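Local coordinates for protein probable oxidoreductase (Mycobacterium abscessus, PDB 4EYE) that probably acts as a medium-chain oxidoreductase of the quinone oxidoreductase group, transferring hydride between a nicotinamide cofactor and its substrate, at residues Val105-Phe110 with Val118-Ser123; Pro127-Leu132 with Val138-Asn143. All blocks are in the same frame, centred on the assembly; numbering follows the deposited sequence.

Interaction 1. Residues Val105-Phe110 with Val118-Ser123; sequences VMAFNF and VAVAPS
Val-120 and Asn-109 are brought together by their first torsions: the valine sets CG1 anti to its carbonyl carbon (chi1 -49°), while in the asparagine CG stands anti to the backbone N (chi1 -151°). Val-120, on strand 117-120, and Asn-109, just past strand 104-108, both send CB toward the other segment, and CG1 of Val-120 becomes the central contact atom. It lies 4.1 Å from Ala-107 CB and equally 4.1 Å from Asn-109 CB, resting across the chain between these two residues; Phe-108 O lies at the same distance, 4.1 Å, from Val-120 CG1. The amide of Asn-109 passes beyond the valine, with ND2 3.4 Å from Ala-119 O. A weak bond from Phe-110 N to Asn-109 OD1 (3.1 Å, angle at the hydrogen 140°) may help to hold the amide's rotation. The CB of Phe-108 points away, yet the ring swings back, and its CZ approaches Ser-123 O obliquely at 4.2 Å.

The nearest CA atoms, those of Asn-109 and Val-120, are 6.3 Å apart. Strands 104-108 and 117-120 are not paired with each other; strands 85-92 and 51-55 link them through the sheet. Ile-125 touches both Ala-107 and Val-120. The contact thus brings unpaired strands to face each other within the curled, largely antiparallel sheet of the GroES-like domain, the catalytic-domain fold of medium-chain dehydrogenases.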
loop_
_atom_site.group_PDB
_atom_site.type_symbol
_atom_site.label_atom_id
_atom_site.label_comp_id
_atom_site.label_asym_id
_atom_site.label_seq_id
_atom_site.Cartn_x
_atom_site.Cartn_y
_atom_site.Cartn_z
ATOM N N VAL A 105 16.918 -4.585 -2.472
ATOM C CA VAL A 105 15.928 -5.126 -1.535
ATOM C C VAL A 105 14.804 -4.104 -1.265
ATOM O O VAL A 105 14.966 -2.879 -1.447
ATOM C CB VAL A 105 16.577 -5.520 -0.197
ATOM C CG1 VAL A 105 17.520 -6.747 -0.337
ATOM C CG2 VAL A 105 17.265 -4.287 0.452
ATOM N N MET A 106 13.666 -4.667 -0.854
ATOM C CA MET A 106 12.556 -3.973 -0.252
ATOM C C MET A 106 12.604 -4.247 1.256
ATOM O O MET A 106 13.020 -5.333 1.672
ATOM C CB MET A 106 11.257 -4.493 -0.829
ATOM C CG MET A 106 11.097 -4.141 -2.300
ATOM S SD MET A 106 10.159 -5.343 -3.258
ATOM C CE MET A 106 8.590 -5.338 -2.425
ATOM N N ALA A 107 12.198 -3.265 2.062
ATOM C CA ALA A 107 12.305 -3.353 3.503
ATOM C C ALA A 107 11.035 -2.749 4.137
ATOM O O ALA A 107 10.433 -1.774 3.617
ATOM C CB ALA A 107 13.533 -2.597 3.994
ATOM N N PHE A 108 10.616 -3.314 5.253
ATOM C CA PHE A 108 9.584 -2.665 6.034
ATOM C C PHE A 108 9.935 -2.619 7.487
ATOM O O PHE A 108 10.537 -3.550 7.989
ATOM C CB PHE A 108 8.246 -3.295 5.776
ATOM C CG PHE A 108 8.178 -4.767 6.044
ATOM C CD1 PHE A 108 7.655 -5.214 7.251
ATOM C CD2 PHE A 108 8.526 -5.712 5.077
ATOM C CE1 PHE A 108 7.555 -6.574 7.530
ATOM C CE2 PHE A 108 8.400 -7.105 5.358
ATOM C CZ PHE A 108 7.911 -7.523 6.576
ATOM N N ASN A 109 9.534 -1.522 8.142
ATOM C CA ASN A 109 9.623 -1.396 9.604
ATOM C C ASN A 109 8.529 -0.424 10.116
ATOM O O ASN A 109 7.808 0.165 9.304
ATOM C CB ASN A 109 11.010 -0.906 9.992
ATOM C CG ASN A 109 11.447 -1.375 11.375
ATOM O OD1 ASN A 109 10.748 -2.074 12.080
ATOM N ND2 ASN A 109 12.627 -0.969 11.765
ATOM N N PHE A 110 8.367 -0.272 11.432
ATOM C CA PHE A 110 7.326 0.631 11.939
ATOM C C PHE A 110 7.712 2.092 11.772
ATOM O O PHE A 110 6.820 2.938 11.571
ATOM C CB PHE A 110 6.795 0.279 13.354
ATOM C CG PHE A 110 7.843 -0.102 14.340
ATOM C CD1 PHE A 110 8.413 0.872 15.175
ATOM C CD2 PHE A 110 8.260 -1.426 14.465
ATOM C CE1 PHE A 110 9.406 0.542 16.100
ATOM C CE2 PHE A 110 9.256 -1.772 15.392
ATOM C CZ PHE A 110 9.825 -0.787 16.212
ATOM N N VAL A 118 18.251 2.902 6.585
ATOM C CA VAL A 118 17.337 2.276 7.521
ATOM C C VAL A 118 17.885 0.899 7.985
ATOM O O VAL A 118 18.509 0.170 7.217
ATOM C CB VAL A 118 15.922 2.161 6.901
ATOM C CG1 VAL A 118 15.901 1.157 5.733
ATOM C CG2 VAL A 118 14.852 1.883 7.963
ATOM N N ALA A 119 17.695 0.604 9.270
ATOM C CA ALA A 119 18.097 -0.674 9.855
ATOM C C ALA A 119 16.826 -1.489 10.042
ATOM O O ALA A 119 15.866 -0.974 10.581
ATOM C CB ALA A 119 18.773 -0.474 11.221
ATOM N N VAL A 120 16.779 -2.708 9.550
ATOM C CA VAL A 120 15.585 -3.532 9.716
ATOM C C VAL A 120 15.969 -4.971 9.994
ATOM O O VAL A 120 17.100 -5.387 9.729
ATOM C CB VAL A 120 14.659 -3.543 8.501
ATOM C CG1 VAL A 120 14.371 -2.130 7.983
ATOM C CG2 VAL A 120 15.166 -4.451 7.413
ATOM N N ALA A 121 15.021 -5.729 10.536
ATOM C CA ALA A 121 15.283 -7.123 10.877
ATOM C C ALA A 121 15.424 -7.892 9.547
ATOM O O ALA A 121 14.759 -7.560 8.551
ATOM C CB ALA A 121 14.126 -7.681 11.727
ATOM N N PRO A 122 16.265 -8.911 9.535
ATOM C CA PRO A 122 16.394 -9.742 8.323
ATOM C C PRO A 122 15.071 -10.321 7.865
ATOM O O PRO A 122 14.851 -10.422 6.689
ATOM C CB PRO A 122 17.341 -10.860 8.765
ATOM C CG PRO A 122 18.133 -10.252 9.855
ATOM C CD PRO A 122 17.286 -9.242 10.542
ATOM N N SER A 123 14.159 -10.614 8.789
ATOM C CA SER A 123 12.864 -11.147 8.399
ATOM C C SER A 123 12.002 -10.086 7.671
ATOM O O SER A 123 10.971 -10.417 7.101
ATOM C CB SER A 123 12.108 -11.558 9.653
ATOM O OG SER A 123 11.904 -10.375 10.432
#

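Interaction 2. Residues Pro127-Leu132 with Val138-Asn143; sequences PTPPQL and VALIAN
Leu-140 meets Leu-132 and Pro-129 mainly through one methyl group, CD1, and the side-chain torsions explain why. Its CG lies anti to the carbonyl carbon and beside the backbone N (chi1 -75°), and the second torsion is fully extended (-179°), which carries CD1 to the far end of the chain and away from its own backbone. Leu-132 adopts the same form, with chi1 at -58° and CD1 likewise extended, so each leucine offers its most distant methyl. The two side chains cross at about a right angle: Leu-132 CD1 is 3.6 Å from Leu-140 CD1, and it also lies 4.0 Å from Leu-140 CG, over the branch point. The proline ring supplies the second surface. Pro-129 CG, the corner of the exo pucker, faces Leu-140 CD1 at 3.9 Å, and Pro-129 CD follows at 4.1 Å from the same methyl.

Pro-129 and Leu-132 can share one partner because they are the first and last residues of a type I beta turn, closed by a bond from Leu-132 N to Pro-129 O of 3.1 Å. On the other segment, Ile-141 N binds Val-138 O at 2.9 Å, an i to i+3 bond in the backbone that bears Leu-140. The contact is wholly apolar and buried, though small, at 89 Å² summed over both sides. Met-106 and Pro-311 also touch Leu-140, while Val-305 of helix 293-306 packs on Leu-132, and Leu-132 O is hydrogen-bonded to Arg-104 NH2. Leu-140 thus packs back on the turn that precedes helix 134-140, where the chain leaves the GroES-like strands for helix 143-154 and the parallel, Rossmann-type sheet, a connection characteristic of the two-domain medium-chain dehydrogenase fold.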
loop_
_atom_site.group_PDB
_atom_site.type_symbol
_atom_site.label_atom_id
_atom_site.label_comp_id
_atom_site.label_asym_id
_atom_site.label_seq_id
_atom_site.Cartn_x
_atom_site.Cartn_y
_atom_site.Cartn_z
ATOM N N PRO A 127 13.659 -9.549 -1.658
ATOM C CA PRO A 127 14.360 -9.250 -2.881
ATOM C C PRO A 127 13.515 -8.451 -3.874
ATOM O O PRO A 127 12.386 -8.814 -4.187
ATOM C CB PRO A 127 14.743 -10.645 -3.451
ATOM C CG PRO A 127 13.750 -11.591 -2.842
ATOM C CD PRO A 127 13.333 -10.985 -1.511
ATOM N N THR A 128 14.100 -7.357 -4.387
ATOM C CA THR A 128 13.416 -6.484 -5.324
ATOM C C THR A 128 13.266 -7.160 -6.700
ATOM O O THR A 128 14.251 -7.594 -7.263
ATOM C CB THR A 128 14.225 -5.178 -5.540
ATOM O OG1 THR A 128 14.325 -4.474 -4.287
ATOM C CG2 THR A 128 13.540 -4.317 -6.658
ATOM N N PRO A 129 12.034 -7.215 -7.266
ATOM C CA PRO A 129 11.899 -7.867 -8.587
ATOM C C PRO A 129 12.783 -7.180 -9.624
ATOM O O PRO A 129 12.844 -5.933 -9.669
ATOM C CB PRO A 129 10.430 -7.692 -8.903
ATOM C CG PRO A 129 9.764 -7.664 -7.555
ATOM C CD PRO A 129 10.715 -6.950 -6.657
ATOM N N PRO A 130 13.518 -7.970 -10.407
ATOM C CA PRO A 130 14.483 -7.305 -11.316
ATOM C C PRO A 130 13.834 -6.431 -12.373
ATOM O O PRO A 130 14.517 -5.560 -12.905
ATOM C CB PRO A 130 15.244 -8.462 -11.962
ATOM C CG PRO A 130 14.414 -9.673 -11.766
ATOM C CD PRO A 130 13.600 -9.436 -10.489
ATOM N N GLN A 131 12.560 -6.617 -12.660
ATOM C CA GLN A 131 11.903 -5.802 -13.682
ATOM C C GLN A 131 11.591 -4.365 -13.190
ATOM O O GLN A 131 11.265 -3.490 -14.009
ATOM C CB GLN A 131 10.590 -6.462 -14.136
ATOM C CG GLN A 131 10.781 -7.827 -14.811
ATOM C CD GLN A 131 10.581 -9.011 -13.869
ATOM O OE1 GLN A 131 10.711 -8.902 -12.664
ATOM N NE2 GLN A 131 10.290 -10.156 -14.448
ATOM N N LEU A 132 11.671 -4.122 -11.873
ATOM C CA LEU A 132 11.197 -2.875 -11.287
ATOM C C LEU A 132 12.334 -1.952 -10.925
ATOM O O LEU A 132 13.419 -2.382 -10.452
ATOM C CB LEU A 132 10.320 -3.160 -10.023
ATOM C CG LEU A 132 9.076 -4.037 -10.221
ATOM C CD1 LEU A 132 8.312 -4.113 -8.892
ATOM C CD2 LEU A 132 8.185 -3.551 -11.361
ATOM N N VAL A 138 9.310 -0.127 -4.076
ATOM C CA VAL A 138 8.758 0.318 -2.747
ATOM C C VAL A 138 7.247 0.338 -2.785
ATOM O O VAL A 138 6.559 0.025 -1.769
ATOM C CB VAL A 138 9.406 1.637 -2.197
ATOM C CG1 VAL A 138 8.761 2.876 -2.851
ATOM C CG2 VAL A 138 9.318 1.682 -0.648
ATOM N N ALA A 139 6.686 0.652 -3.955
ATOM C CA ALA A 139 5.264 0.749 -4.095
ATOM C C ALA A 139 4.554 -0.591 -3.814
ATOM O O ALA A 139 3.445 -0.597 -3.312
ATOM C CB ALA A 139 4.884 1.260 -5.484
ATOM N N LEU A 140 5.218 -1.697 -4.141
ATOM C CA LEU A 140 4.745 -3.037 -3.832
ATOM C C LEU A 140 4.544 -3.281 -2.342
ATOM O O LEU A 140 3.687 -4.059 -1.952
ATOM C CB LEU A 140 5.725 -4.123 -4.308
ATOM C CG LEU A 140 5.870 -4.503 -5.762
ATOM C CD1 LEU A 140 6.907 -5.637 -5.936
ATOM C CD2 LEU A 140 4.528 -4.878 -6.421
ATOM N N ILE A 141 5.317 -2.628 -1.481
ATOM C CA ILE A 141 5.489 -3.131 -0.117
ATOM C C ILE A 141 4.248 -3.224 0.769
ATOM O O ILE A 141 3.859 -4.322 1.142
ATOM C CB ILE A 141 6.634 -2.430 0.632
ATOM C CG1 ILE A 141 7.949 -2.681 -0.078
ATOM C CG2 ILE A 141 6.717 -2.934 2.070
ATOM C CD1 ILE A 141 9.119 -1.867 0.446
ATOM N N ALA A 142 3.645 -2.105 1.143
ATOM C CA ALA A 142 2.399 -2.151 1.929
ATOM C C ALA A 142 1.221 -2.480 1.025
ATOM O O ALA A 142 0.490 -3.467 1.305
ATOM C CB ALA A 142 2.141 -0.863 2.698
ATOM N N ASN A 143 1.053 -1.730 -0.058
ATOM C CA ASN A 143 -0.188 -1.835 -0.797
ATOM C C ASN A 143 -0.432 -3.155 -1.569
ATOM O O ASN A 143 -1.556 -3.684 -1.564
ATOM C CB ASN A 143 -0.420 -0.629 -1.733
ATOM C CG ASN A 143 -0.461 0.719 -0.981
ATOM O OD1 ASN A 143 -0.662 0.744 0.220
ATOM N ND2 ASN A 143 -0.246 1.844 -1.710
#

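The two contacts follow one another along the chain, with centres 13 Å apart. Interaction 1 lies farther out, about 16 Å from the centre of the chain to its own centre, and is only partly buried; it joins two strands and the residues that follow them and mixes apolar packing with amide and carbonyl groups. Interaction 2, about 11 Å from that centre, is buried, joins a turn to helix 134-140 and uses hydrocarbon alone, over a smaller area (89 against 220 Å²). Strand 104-108 connects them: Met-106 CE lies 3.6 Å from Ile-141 CG1, and Val-105 C packs 3.1 Å from Thr-128 OG1.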